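Local coordinates for hypothetical protein (Bacteroides ovatus, PDB 4EPS), which is probably a component of the tip of a fimbrium, a filamentous cell-surface appendage that mediates adhesion and biofilm formation, at residues G43-L48 with P64-G69; T341-F346 with T501-F506; A467-S472 with V483-T488. All coordinates share one frame; numbering follows the deposited sequence.

Interaction 1: G43-L48 with P64-G69; sequences GDQIGL and PFTFNG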
loop_
_atom_site.group_PDB
_atom_site.type_symbol
_atom_site.label_atom_id
_atom_site.label_comp_id
_atom_site.label_asym_id
_atom_site.label_seq_id
_atom_site.Cartn_x
_atom_site.Cartn_y
_atom_site.Cartn_z
ATOM N N GLY A 43 -31.882 26.040 -27.100
ATOM C CA GLY A 43 -32.686 25.281 -28.051
ATOM C C GLY A 43 -33.886 24.585 -27.440
ATOM O O GLY A 43 -34.835 24.295 -28.154
ATOM N N ASP A 44 -33.879 24.338 -26.112
ATOM C CA ASP A 44 -35.050 23.756 -25.419
ATOM C C ASP A 44 -36.252 24.639 -25.610
ATOM O O ASP A 44 -36.108 25.863 -25.580
ATOM C CB ASP A 44 -34.762 23.618 -23.914
ATOM C CG ASP A 44 -33.977 22.378 -23.548
ATOM O OD1 ASP A 44 -34.046 21.383 -24.308
ATOM O OD2 ASP A 44 -33.323 22.387 -22.494
ATOM N N GLN A 45 -37.442 24.037 -25.820
ATOM C CA GLN A 45 -38.667 24.802 -25.997
ATOM C C GLN A 45 -39.763 24.319 -25.103
ATOM O O GLN A 45 -39.908 23.117 -24.882
ATOM C CB GLN A 45 -39.174 24.749 -27.449
ATOM C CG GLN A 45 -38.262 25.435 -28.460
ATOM C CD GLN A 45 -38.932 25.498 -29.812
ATOM O OE1 GLN A 45 -39.337 24.472 -30.366
ATOM N NE2 GLN A 45 -39.108 26.710 -30.344
ATOM N N ILE A 46 -40.551 25.271 -24.609
ATOM C CA ILE A 46 -41.730 25.049 -23.789
ATOM C C ILE A 46 -42.932 25.618 -24.514
ATOM O O ILE A 46 -42.787 26.480 -25.375
ATOM C CB ILE A 46 -41.599 25.655 -22.359
ATOM C CG1 ILE A 46 -41.412 27.197 -22.399
ATOM C CG2 ILE A 46 -40.508 24.928 -21.537
ATOM C CD1 ILE A 46 -41.819 27.860 -21.186
ATOM N N GLY A 47 -44.107 25.156 -24.139
ATOM C CA GLY A 47 -45.353 25.681 -24.664
ATOM C C GLY A 47 -46.102 26.344 -23.531
ATOM O O GLY A 47 -46.145 25.814 -22.415
ATOM N N LEU A 48 -46.724 27.477 -23.806
ATOM C CA LEU A 48 -47.481 28.205 -22.788
ATOM C C LEU A 48 -48.978 28.288 -23.136
ATOM O O LEU A 48 -49.329 28.535 -24.292
ATOM C CB LEU A 48 -46.884 29.623 -22.675
ATOM C CG LEU A 48 -47.533 30.588 -21.664
ATOM C CD1 LEU A 48 -47.325 30.116 -20.231
ATOM C CD2 LEU A 48 -46.952 31.972 -21.792
ATOM N N PRO A 64 -45.002 28.979 -28.153
ATOM C CA PRO A 64 -43.652 28.461 -27.887
ATOM C C PRO A 64 -42.666 29.507 -27.371
ATOM O O PRO A 64 -42.644 30.648 -27.839
ATOM C CB PRO A 64 -43.191 27.944 -29.253
ATOM C CG PRO A 64 -43.936 28.813 -30.266
ATOM C CD PRO A 64 -45.226 29.242 -29.602
ATOM N N PHE A 65 -41.814 29.081 -26.439
ATOM C CA PHE A 65 -40.714 29.886 -25.914
ATOM C C PHE A 65 -39.467 29.051 -25.972
ATOM O O PHE A 65 -39.518 27.878 -25.616
ATOM C CB PHE A 65 -41.000 30.379 -24.482
ATOM C CG PHE A 65 -42.034 31.465 -24.460
ATOM C CD1 PHE A 65 -43.390 31.157 -24.392
ATOM C CD2 PHE A 65 -41.667 32.800 -24.603
ATOM C CE1 PHE A 65 -44.357 32.167 -24.424
ATOM C CE2 PHE A 65 -42.638 33.803 -24.644
ATOM C CZ PHE A 65 -43.972 33.480 -24.536
ATOM N N THR A 66 -38.348 29.636 -26.415
ATOM C CA THR A 66 -37.077 28.945 -26.585
ATOM C C THR A 66 -36.017 29.492 -25.626
ATOM O O THR A 66 -35.882 30.716 -25.482
ATOM C CB THR A 66 -36.613 29.092 -28.066
ATOM O OG1 THR A 66 -37.699 28.727 -28.912
ATOM C CG2 THR A 66 -35.393 28.248 -28.399
ATOM N N PHE A 67 -35.285 28.584 -24.966
ATOM C CA PHE A 67 -34.212 28.976 -24.064
ATOM C C PHE A 67 -32.964 29.241 -24.918
ATOM O O PHE A 67 -32.674 28.444 -25.809
ATOM C CB PHE A 67 -33.948 27.890 -23.004
ATOM C CG PHE A 67 -33.021 28.326 -21.884
ATOM C CD1 PHE A 67 -33.425 29.286 -20.956
ATOM C CD2 PHE A 67 -31.794 27.702 -21.695
ATOM C CE1 PHE A 67 -32.596 29.652 -19.894
ATOM C CE2 PHE A 67 -30.965 28.063 -20.619
ATOM C CZ PHE A 67 -31.375 29.032 -19.729
ATOM N N ASN A 68 -32.285 30.377 -24.709
ATOM C CA ASN A 68 -31.110 30.723 -25.526
ATOM C C ASN A 68 -29.799 30.467 -24.771
ATOM O O ASN A 68 -28.741 30.871 -25.237
ATOM C CB ASN A 68 -31.200 32.205 -25.983
ATOM C CG ASN A 68 -30.888 33.237 -24.905
ATOM O OD1 ASN A 68 -30.805 32.941 -23.712
ATOM N ND2 ASN A 68 -30.655 34.468 -25.304
ATOM N N GLY A 69 -29.875 29.825 -23.610
ATOM C CA GLY A 69 -28.697 29.581 -22.783
ATOM C C GLY A 69 -28.667 30.490 -21.571
ATOM O O GLY A 69 -27.952 30.218 -20.605
#
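Q45 and T66 face each other as a non-hydrogen-bonded pair of an antiparallel hairpin, their side chains extending together from the same face. Starting from CB of Q45, 3.6 Å from F65 O, the chain runs on to CG, 3.4 Å from T66 OG1, and then extends to the amide. There Q45 NE2 donates to T66 OG1 at 2.8 Å, with the hydroxyl oxygen close to the amide plane and the N-H pointing nearly straight at it (164°). T66 presents that oxygen because OG1 is turned beside its own backbone N (chi1 -50°). The next pair, I46 and F65, carries two backbone bonds of 3.0 Å, from I46 N to F65 O and from F65 N to I46 O. Its side chains lie on the other face, where I46 CG1 packs on F65 CB; two residues on, L48 CD2 reaches F65 CE1 at 3.7 Å. Just before strand 45-52 begins, G43 N bonds to F67 O and F67 N to D44 O. The hairpin belongs to the fimbrillin-like region; strand 14-19 covers the I46 and F65 face through V17 and L15, while strand 87-92 flanks 45-52 and strand 72-73 flanks 55-67.

Interaction 2: T341-F346 with T501-F506; sequences TETGKF and TYTYRF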
loop_
_atom_site.group_PDB
_atom_site.type_symbol
_atom_site.label_atom_id
_atom_site.label_comp_id
_atom_site.label_asym_id
_atom_site.label_seq_id
_atom_site.Cartn_x
_atom_site.Cartn_y
_atom_site.Cartn_z
ATOM N N THR A 341 -0.126 -10.625 -31.053
ATOM C CA THR A 341 1.109 -10.557 -31.851
ATOM C C THR A 341 0.892 -11.296 -33.176
ATOM O O THR A 341 0.345 -12.403 -33.201
ATOM C CB THR A 341 2.385 -11.018 -31.124
ATOM O OG1 THR A 341 3.512 -10.753 -31.973
ATOM C CG2 THR A 341 2.367 -12.512 -30.716
ATOM N N GLU A 342 1.316 -10.666 -34.265
ATOM C CA GLU A 342 1.267 -11.243 -35.614
ATOM C C GLU A 342 2.431 -10.703 -36.382
ATOM O O GLU A 342 3.003 -9.696 -35.969
ATOM C CB GLU A 342 -0.050 -10.892 -36.357
ATOM C CG GLU A 342 -1.346 -11.473 -35.803
ATOM C CD GLU A 342 -1.484 -12.978 -35.654
ATOM O OE1 GLU A 342 -0.866 -13.726 -36.446
ATOM O OE2 GLU A 342 -2.230 -13.407 -34.744
ATOM N N THR A 343 2.784 -11.354 -37.506
ATOM C CA THR A 343 3.821 -10.860 -38.416
ATOM C C THR A 343 3.120 -10.317 -39.644
ATOM O O THR A 343 2.064 -10.828 -40.042
ATOM C CB THR A 343 4.823 -11.953 -38.793
ATOM O OG1 THR A 343 4.094 -13.014 -39.418
ATOM C CG2 THR A 343 5.620 -12.456 -37.609
ATOM N N GLY A 344 3.686 -9.283 -40.245
ATOM C CA GLY A 344 3.093 -8.715 -41.453
ATOM C C GLY A 344 3.879 -7.543 -41.984
ATOM O O GLY A 344 4.903 -7.162 -41.398
ATOM N N LYS A 345 3.364 -6.945 -43.083
ATOM C CA LYS A 345 3.955 -5.771 -43.725
ATOM C C LYS A 345 3.473 -4.547 -42.968
ATOM O O LYS A 345 2.553 -4.664 -42.149
ATOM C CB LYS A 345 3.575 -5.698 -45.228
ATOM C CG LYS A 345 4.088 -6.873 -46.039
ATOM C CD LYS A 345 3.421 -6.895 -47.424
ATOM C CE LYS A 345 4.108 -7.824 -48.400
ATOM N NZ LYS A 345 3.862 -9.260 -48.091
ATOM N N PHE A 346 4.096 -3.373 -43.213
ATOM C CA PHE A 346 3.694 -2.172 -42.493
ATOM C C PHE A 346 2.888 -1.272 -43.387
ATOM O O PHE A 346 1.800 -0.838 -43.013
ATOM C CB PHE A 346 4.923 -1.424 -41.927
ATOM C CG PHE A 346 4.556 -0.283 -41.006
ATOM C CD1 PHE A 346 4.398 -0.492 -39.643
ATOM C CD2 PHE A 346 4.395 1.008 -41.501
ATOM C CE1 PHE A 346 4.057 0.567 -38.795
ATOM C CE2 PHE A 346 4.011 2.052 -40.656
ATOM C CZ PHE A 346 3.851 1.824 -39.315
ATOM N N THR A 501 8.426 -8.182 -43.873
ATOM C CA THR A 501 7.548 -8.772 -42.862
ATOM C C THR A 501 8.273 -8.825 -41.533
ATOM O O THR A 501 9.301 -9.494 -41.434
ATOM C CB THR A 501 7.086 -10.183 -43.304
ATOM O OG1 THR A 501 6.318 -10.060 -44.501
ATOM C CG2 THR A 501 6.238 -10.884 -42.236
ATOM N N TYR A 502 7.743 -8.122 -40.518
ATOM C CA TYR A 502 8.308 -8.154 -39.169
ATOM C C TYR A 502 7.169 -8.375 -38.150
ATOM O O TYR A 502 6.003 -8.501 -38.535
ATOM C CB TYR A 502 9.132 -6.894 -38.841
ATOM C CG TYR A 502 10.244 -6.597 -39.827
ATOM C CD1 TYR A 502 11.383 -7.405 -39.898
ATOM C CD2 TYR A 502 10.147 -5.533 -40.712
ATOM C CE1 TYR A 502 12.425 -7.111 -40.787
ATOM C CE2 TYR A 502 11.170 -5.245 -41.623
ATOM C CZ TYR A 502 12.293 -6.052 -41.672
ATOM O OH TYR A 502 13.275 -5.752 -42.594
ATOM N N THR A 503 7.514 -8.413 -36.863
ATOM C CA THR A 503 6.552 -8.732 -35.803
ATOM C C THR A 503 5.925 -7.500 -35.215
ATOM O O THR A 503 6.613 -6.516 -34.908
ATOM C CB THR A 503 7.242 -9.557 -34.700
ATOM O OG1 THR A 503 7.772 -10.727 -35.310
ATOM C CG2 THR A 503 6.276 -9.982 -33.587
ATOM N N TYR A 504 4.617 -7.588 -35.004
ATOM C CA TYR A 504 3.855 -6.560 -34.311
ATOM C C TYR A 504 3.608 -6.895 -32.847
ATOM O O TYR A 504 3.189 -8.005 -32.519
ATOM C CB TYR A 504 2.464 -6.416 -34.955
ATOM C CG TYR A 504 2.452 -5.640 -36.247
ATOM C CD1 TYR A 504 2.369 -4.252 -36.244
ATOM C CD2 TYR A 504 2.440 -6.296 -37.479
ATOM C CE1 TYR A 504 2.312 -3.529 -37.432
ATOM C CE2 TYR A 504 2.395 -5.582 -38.674
ATOM C CZ TYR A 504 2.313 -4.200 -38.644
ATOM O OH TYR A 504 2.259 -3.482 -39.802
ATOM N N ARG A 505 3.776 -5.897 -31.996
ATOM C CA ARG A 505 3.280 -5.834 -30.613
ATOM C C ARG A 505 2.655 -4.446 -30.487
ATOM O O ARG A 505 3.236 -3.487 -30.994
ATOM C CB ARG A 505 4.391 -6.042 -29.568
ATOM C CG ARG A 505 4.819 -7.494 -29.383
ATOM C CD ARG A 505 3.839 -8.254 -28.487
ATOM N NE ARG A 505 4.218 -9.665 -28.421
ATOM C CZ ARG A 505 3.652 -10.562 -27.627
ATOM N NH1 ARG A 505 2.657 -10.209 -26.814
ATOM N NH2 ARG A 505 4.037 -11.827 -27.670
ATOM N N PHE A 506 1.461 -4.341 -29.934
ATOM C CA PHE A 506 0.831 -3.037 -29.762
ATOM C C PHE A 506 0.970 -2.599 -28.327
ATOM O O PHE A 506 1.096 -3.425 -27.418
ATOM C CB PHE A 506 -0.657 -3.079 -30.180
ATOM C CG PHE A 506 -0.774 -3.139 -31.686
ATOM C CD1 PHE A 506 -0.733 -4.363 -32.359
ATOM C CD2 PHE A 506 -0.900 -1.972 -32.436
ATOM C CE1 PHE A 506 -0.789 -4.413 -33.764
ATOM C CE2 PHE A 506 -0.968 -2.026 -33.839
ATOM C CZ PHE A 506 -0.874 -3.242 -34.492
HETATM O O HOH W 1 5.675 -11.257 -30.270
#
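Strand 342-344 runs antiparallel to strand 502-504, with N-to-C directions 136° apart. G344 is paired with Y502 by two backbone bonds, G344 N to Y502 O and Y502 N to G344 O. Further along, Y504 N donates to E342 O in a nearly straight bond. The Y504 side chain then leans along the first segment: E342 O and K345 O both lie at its ring edge, near the ring plane, and Y504 OH gives its proton to K345 O at 2.6 Å. This bond ties the ring to the chain just past the strand end, where F346 CD1 also comes within 3.7 Å of Y504 OH, the two side chains crossing at about a right angle. G344 lies beside this ring; a CB here would point to the same side and come close to Y504 CE2.

At the other end T341 directs its hydroxyl at the neighbouring strand, OG1 standing opposite its own backbone N (chi1 -174°). T341 OG1 donates to Y504 O at 2.8 Å, from a position tilted off the carbonyl plane, and accepts a proton from a water that in turn accepts from R505 NE. T341 CB meanwhile rests over one face of the R505 guanidinium, 3.5 Å from R505 NE, and R505 NH1 is held by S338 O. On the side of T343 and T503, T343 CG2 touches T503 OG1 at 3.6 Å. The Y504 ring also stacks on Y412 of helix 408-419, and W470 meets Y504 and F346. The arrangement is that of an edge strand in an antiparallel sheet: 342-344 is the outermost strand within this chain, laid against 502-509, whose other flank is taken by T468 and W470 beside T503 and by strand 334-338 further along.

Interaction 3: A467-S472 with V483-T488; sequences ATYWSS and VTYSKT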
loop_
_atom_site.group_PDB
_atom_site.type_symbol
_atom_site.label_atom_id
_atom_site.label_comp_id
_atom_site.label_asym_id
_atom_site.label_seq_id
_atom_site.Cartn_x
_atom_site.Cartn_y
_atom_site.Cartn_z
ATOM N N ALA A 467 13.342 -12.272 -32.485
ATOM C CA ALA A 467 12.511 -11.695 -33.545
ATOM C C ALA A 467 12.852 -10.204 -33.785
ATOM O O ALA A 467 13.584 -9.585 -33.009
ATOM C CB ALA A 467 11.036 -11.837 -33.191
ATOM N N THR A 468 12.310 -9.649 -34.875
ATOM C CA THR A 468 12.504 -8.256 -35.272
ATOM C C THR A 468 11.149 -7.600 -35.182
ATOM O O THR A 468 10.189 -8.139 -35.714
ATOM C CB THR A 468 13.135 -8.171 -36.664
ATOM O OG1 THR A 468 14.424 -8.803 -36.602
ATOM C CG2 THR A 468 13.321 -6.709 -37.114
ATOM N N TYR A 469 11.068 -6.433 -34.528
ATOM C CA TYR A 469 9.779 -5.806 -34.257
ATOM C C TYR A 469 9.579 -4.480 -34.969
ATOM O O TYR A 469 10.473 -3.632 -34.954
ATOM C CB TYR A 469 9.623 -5.597 -32.722
ATOM C CG TYR A 469 9.595 -6.910 -31.974
ATOM C CD1 TYR A 469 10.777 -7.568 -31.633
ATOM C CD2 TYR A 469 8.385 -7.554 -31.699
ATOM C CE1 TYR A 469 10.756 -8.819 -30.996
ATOM C CE2 TYR A 469 8.354 -8.799 -31.068
ATOM C CZ TYR A 469 9.542 -9.429 -30.723
ATOM O OH TYR A 469 9.513 -10.666 -30.103
ATOM N N TRP A 470 8.401 -4.286 -35.565
ATOM C CA TRP A 470 8.080 -2.997 -36.177
ATOM C C TRP A 470 7.982 -1.884 -35.150
ATOM O O TRP A 470 7.413 -2.102 -34.084
ATOM C CB TRP A 470 6.676 -3.040 -36.815
ATOM C CG TRP A 470 6.557 -3.820 -38.082
ATOM C CD1 TRP A 470 5.786 -4.927 -38.281
ATOM C CD2 TRP A 470 7.110 -3.472 -39.364
ATOM N NE1 TRP A 470 5.824 -5.303 -39.601
ATOM C CE2 TRP A 470 6.646 -4.441 -40.291
ATOM C CE3 TRP A 470 7.988 -2.463 -39.812
ATOM C CZ2 TRP A 470 7.015 -4.422 -41.644
ATOM C CZ3 TRP A 470 8.345 -2.436 -41.163
ATOM C CH2 TRP A 470 7.860 -3.406 -42.063
ATOM N N SER A 471 8.439 -0.679 -35.503
ATOM C CA SER A 471 8.131 0.490 -34.689
ATOM C C SER A 471 7.333 1.451 -35.576
ATOM O O SER A 471 7.259 1.254 -36.803
ATOM C CB SER A 471 9.385 1.167 -34.141
ATOM O OG SER A 471 9.968 1.995 -35.138
ATOM N N SER A 472 6.768 2.494 -34.968
ATOM C CA SER A 472 6.052 3.528 -35.713
ATOM C C SER A 472 7.010 4.691 -36.057
ATOM O O SER A 472 6.561 5.722 -36.568
ATOM C CB SER A 472 4.863 4.041 -34.906
ATOM O OG SER A 472 5.295 4.468 -33.619
ATOM N N VAL A 483 13.196 -2.969 -34.266
ATOM C CA VAL A 483 13.899 -3.221 -33.027
ATOM C C VAL A 483 14.234 -4.702 -32.891
ATOM O O VAL A 483 13.403 -5.574 -33.156
ATOM C CB VAL A 483 13.080 -2.686 -31.803
ATOM C CG1 VAL A 483 13.727 -3.069 -30.469
ATOM C CG2 VAL A 483 12.936 -1.160 -31.893
ATOM N N THR A 484 15.461 -4.952 -32.452
ATOM C CA THR A 484 15.971 -6.285 -32.150
ATOM C C THR A 484 16.491 -6.263 -30.740
ATOM O O THR A 484 16.704 -5.189 -30.171
ATOM C CB THR A 484 17.057 -6.699 -33.158
ATOM O OG1 THR A 484 18.080 -5.692 -33.187
ATOM C CG2 THR A 484 16.473 -6.965 -34.553
ATOM N N TYR A 485 16.706 -7.441 -30.170
ATOM C CA TYR A 485 17.137 -7.546 -28.790
ATOM C C TYR A 485 18.259 -8.534 -28.598
ATOM O O TYR A 485 18.296 -9.558 -29.261
ATOM C CB TYR A 485 15.953 -8.058 -27.936
ATOM C CG TYR A 485 14.768 -7.122 -27.905
ATOM C CD1 TYR A 485 14.754 -6.010 -27.061
ATOM C CD2 TYR A 485 13.665 -7.333 -28.737
ATOM C CE1 TYR A 485 13.675 -5.113 -27.059
ATOM C CE2 TYR A 485 12.569 -6.463 -28.721
ATOM C CZ TYR A 485 12.588 -5.349 -27.892
ATOM O OH TYR A 485 11.513 -4.494 -27.904
ATOM N N SER A 486 19.084 -8.255 -27.611
ATOM C CA SER A 486 20.018 -9.206 -27.032
ATOM C C SER A 486 19.455 -9.502 -25.628
ATOM O O SER A 486 18.403 -8.951 -25.265
ATOM C CB SER A 486 21.422 -8.626 -26.973
ATOM O OG SER A 486 21.438 -7.589 -26.006
ATOM N N LYS A 487 20.185 -10.277 -24.800
ATOM C CA LYS A 487 19.746 -10.537 -23.431
ATOM C C LYS A 487 19.991 -9.326 -22.536
ATOM O O LYS A 487 19.523 -9.314 -21.396
ATOM C CB LYS A 487 20.442 -11.791 -22.872
ATOM C CG LYS A 487 19.913 -13.074 -23.500
ATOM C CD LYS A 487 20.602 -14.307 -22.943
ATOM C CE LYS A 487 20.094 -15.564 -23.606
ATOM N NZ LYS A 487 20.883 -16.761 -23.213
ATOM N N THR A 488 20.674 -8.281 -23.036
ATOM C CA THR A 488 20.981 -7.112 -22.211
ATOM C C THR A 488 20.473 -5.775 -22.774
ATOM O O THR A 488 20.535 -4.779 -22.053
ATOM C CB THR A 488 22.522 -7.010 -21.961
ATOM O OG1 THR A 488 23.193 -6.827 -23.211
ATOM C CG2 THR A 488 23.088 -8.246 -21.252
HETATM O O HOH W 2 15.914 -9.717 -31.750
#
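A beta hairpin built from strands 469-474 and 479-485, part of a three-stranded antiparallel sheet, joins Y469 to V483 as a hydrogen-bonded pair. Y469 N donates to V483 O at 2.8 Å and V483 N returns a bond to Y469 O at 2.9 Å. V483 O also sits at the edge of the Y469 ring, near its plane. That ring leans across to Y485, two residues along the opposite strand: the centroids are 5.7 Å apart and the planes meet at 66°, with Y469 CD1 closing on Y485 CE2 to 3.6 Å. Both hydroxyls are held beyond the hairpin, Y469 OH by D464 O and Y485 OH by L437 O of helix 434-438. A leucine in place of Y469 would probably leave D464 O without this hydroxyl and take away the ring carbons that Y485 CE2 packs against, opening a gap there. On the side away from the two rings, T468 and T484 run beside each other in the same direction. T484 turns its methyl beside its own backbone N, with OG1 at chi1 54°, and that methyl, CG2, meets T468 OG1 at 3.4 Å.

From the N terminus, interaction 1 comes first and closes a short loop of 15 residues within the hairpin of strands 45-52 and 55-67. It stands apart, on the far side of the chain's centre, about 41 Å from interaction 2 between nearest atoms. Interaction 2 then opens at 341-346 and closes only at 501-506, a span of 154 residues that includes several helices and the whole of interaction 3. That hairpin contact closes a loop of just 10 residues between 467-472 and 483-488. The two also touch in space: W470 NE1 bonds to G344 O and T503 N to T468 O, linking the six-stranded sheet to the three-stranded one.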